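Local coordinates for protein peptidase S8 and S53, subtilisin, kexin, sedolisin (Mycobacterium smegmatis, PDB 4KG7) that is a subtilisin-like serine protease, a mycosin of the type VII (ESX-3) secretion system, which probably cleaves peptide bonds through a charge-relay triad, at residues Val71-Val76 with Asp102-Ser107. Residues are numbered along the deposited sequence; the frame is centred on the assembly and turned at random.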
loop_
_atom_site.group_PDB
_atom_site.type_symbol
_atom_site.label_atom_id
_atom_site.label_comp_id
_atom_site.label_asym_id
_atom_site.label_seq_id
_atom_site.Cartn_x
_atom_site.Cartn_y
_atom_site.Cartn_z
ATOM N N VAL A 71 8.438 1.649 -1.989
ATOM C CA VAL A 71 7.142 1.766 -2.654
ATOM C C VAL A 71 7.161 0.711 -3.761
ATOM O O VAL A 71 7.841 0.880 -4.776
ATOM C CB VAL A 71 6.977 3.205 -3.190
ATOM C CG1 VAL A 71 5.683 3.339 -3.987
ATOM C CG2 VAL A 71 6.996 4.197 -2.046
ATOM N N ILE A 72 6.470 -0.394 -3.506
ATOM C CA ILE A 72 6.345 -1.501 -4.442
ATOM C C ILE A 72 5.069 -1.223 -5.197
ATOM O O ILE A 72 4.006 -1.366 -4.653
ATOM C CB ILE A 72 6.334 -2.840 -3.692
ATOM C CG1 ILE A 72 7.653 -3.012 -2.915
ATOM C CG2 ILE A 72 6.074 -3.969 -4.657
ATOM C CD1 ILE A 72 7.753 -4.352 -2.206
ATOM N N ASP A 73 5.182 -0.731 -6.436
ATOM C CA ASP A 73 4.016 -0.128 -7.087
ATOM C C ASP A 73 4.245 -0.043 -8.593
ATOM O O ASP A 73 4.931 -0.880 -9.169
ATOM C CB ASP A 73 3.739 1.233 -6.446
ATOM C CG ASP A 73 2.276 1.593 -6.413
ATOM O OD1 ASP A 73 1.737 1.865 -7.489
ATOM O OD2 ASP A 73 1.643 1.651 -5.317
ATOM N N THR A 74 3.622 0.941 -9.233
ATOM C CA THR A 74 3.708 1.125 -10.678
ATOM C C THR A 74 4.897 2.025 -11.105
ATOM O O THR A 74 4.919 2.526 -12.234
ATOM C CB THR A 74 2.421 1.759 -11.250
ATOM O OG1 THR A 74 2.307 3.124 -10.816
ATOM C CG2 THR A 74 1.146 0.974 -10.876
ATOM N N GLY A 75 5.894 2.209 -10.226
ATOM C CA GLY A 75 6.955 3.175 -10.482
ATOM C C GLY A 75 6.606 4.515 -9.870
ATOM O O GLY A 75 5.420 4.803 -9.576
ATOM N N VAL A 76 7.632 5.345 -9.703
ATOM C CA VAL A 76 7.482 6.664 -9.111
ATOM C C VAL A 76 8.211 7.645 -9.992
ATOM O O VAL A 76 9.410 7.497 -10.233
ATOM C CB VAL A 76 8.059 6.739 -7.683
ATOM C CG1 VAL A 76 7.983 8.158 -7.110
ATOM C CG2 VAL A 76 7.343 5.785 -6.756
ATOM N N ASP A 102 1.513 4.936 -15.066
ATOM C CA ASP A 102 0.143 4.769 -14.552
ATOM C C ASP A 102 -0.318 5.922 -13.674
ATOM O O ASP A 102 -1.491 6.262 -13.648
ATOM C CB ASP A 102 0.064 3.502 -13.708
ATOM C CG ASP A 102 0.225 2.262 -14.530
ATOM O OD1 ASP A 102 -0.803 1.754 -15.019
ATOM O OD2 ASP A 102 1.369 1.801 -14.721
ATOM N N GLY A 103 0.593 6.500 -12.924
ATOM C CA GLY A 103 0.282 7.601 -12.020
ATOM C C GLY A 103 0.169 7.155 -10.570
ATOM O O GLY A 103 0.201 7.977 -9.637
ATOM N N HIS A 104 -0.018 5.858 -10.379
ATOM C CA HIS A 104 -0.423 5.333 -9.082
ATOM C C HIS A 104 0.708 5.359 -8.067
ATOM O O HIS A 104 0.583 5.892 -6.946
ATOM C CB HIS A 104 -0.947 3.922 -9.289
ATOM C CG HIS A 104 -1.613 3.351 -8.089
ATOM N ND1 HIS A 104 -0.942 2.604 -7.152
ATOM C CD2 HIS A 104 -2.894 3.426 -7.668
ATOM C CE1 HIS A 104 -1.774 2.272 -6.185
ATOM N NE2 HIS A 104 -2.961 2.769 -6.466
ATOM N N GLY A 105 1.855 4.826 -8.480
ATOM C CA GLY A 105 3.043 4.834 -7.635
ATOM C C GLY A 105 3.439 6.239 -7.208
ATOM O O GLY A 105 3.859 6.483 -6.073
ATOM N N THR A 106 3.332 7.162 -8.137
ATOM C CA THR A 106 3.657 8.549 -7.843
ATOM C C THR A 106 2.735 9.152 -6.798
ATOM O O THR A 106 3.180 9.857 -5.884
ATOM C CB THR A 106 3.745 9.395 -9.132
ATOM O OG1 THR A 106 4.656 8.790 -10.062
ATOM C CG2 THR A 106 4.225 10.808 -8.818
ATOM N N SER A 107 1.441 8.895 -6.937
ATOM C CA SER A 107 0.449 9.384 -5.962
ATOM C C SER A 107 0.714 8.771 -4.601
ATOM O O SER A 107 0.699 9.440 -3.565
ATOM C CB SER A 107 -0.964 9.028 -6.416
ATOM O OG SER A 107 -1.353 9.656 -7.629
HETATM O O HOH W 1 4.097 2.136 -14.754
#
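His104 and Asp73 meet through a nearly straight hydrogen bond: ND1 of His104 donates to OD1 of Asp73 over 2.8 Å, with 173° at the hydrogen. The donor uses the syn lone pair of OD1, and the acceptor lies almost exactly in the imidazole plane. Carboxylate and ring are close to coplanar. With CG of His104 anti to the backbone N (chi1 -170°), the ring lies with its ND1 edge against the carboxylate. On its anti lone pair the same OD1 takes the backbone N of Thr74 at 2.7 Å, so two donors fix the rotation of the carboxylate. At the far end of the ring, NE2 of His104 makes a weak hydrogen bond to Ser319 OG.

Next along, the Thr74 hydroxyl receives the amide of Gly105, N to OG1 2.9 Å, in the first turn of helix 104-113. Its chi1 of 69° sets OG1 between the backbone N and the carbonyl carbon; from there the hydroxyl also bonds Asp100 OD1, an oxygen shared with the amides of Asp102 and Gly103. The CB and CG2 of Thr74 rest against Asp102, and a water donates both to Thr74 O and to Asp102 OD2, 2.7 Å each. Asp102 OD2 has a further partner in Ser137, and OD1 pairs with Arg139 in a salt bridge.

Gly105 brings its backbone right up to the loop, its CA making a CH···O contact of 3.1 Å with Gly75 O. Beyond it, Val76 CG2 packs on Gly105 O. Strand 68-73 ending in the aspartate, with the histidine opening the helix beside it, is the arrangement of a subtilisin fold, consistent with Asp73 and His104 being two members of the Asp-His-Ser charge-relay triad, with Ser319 as the third.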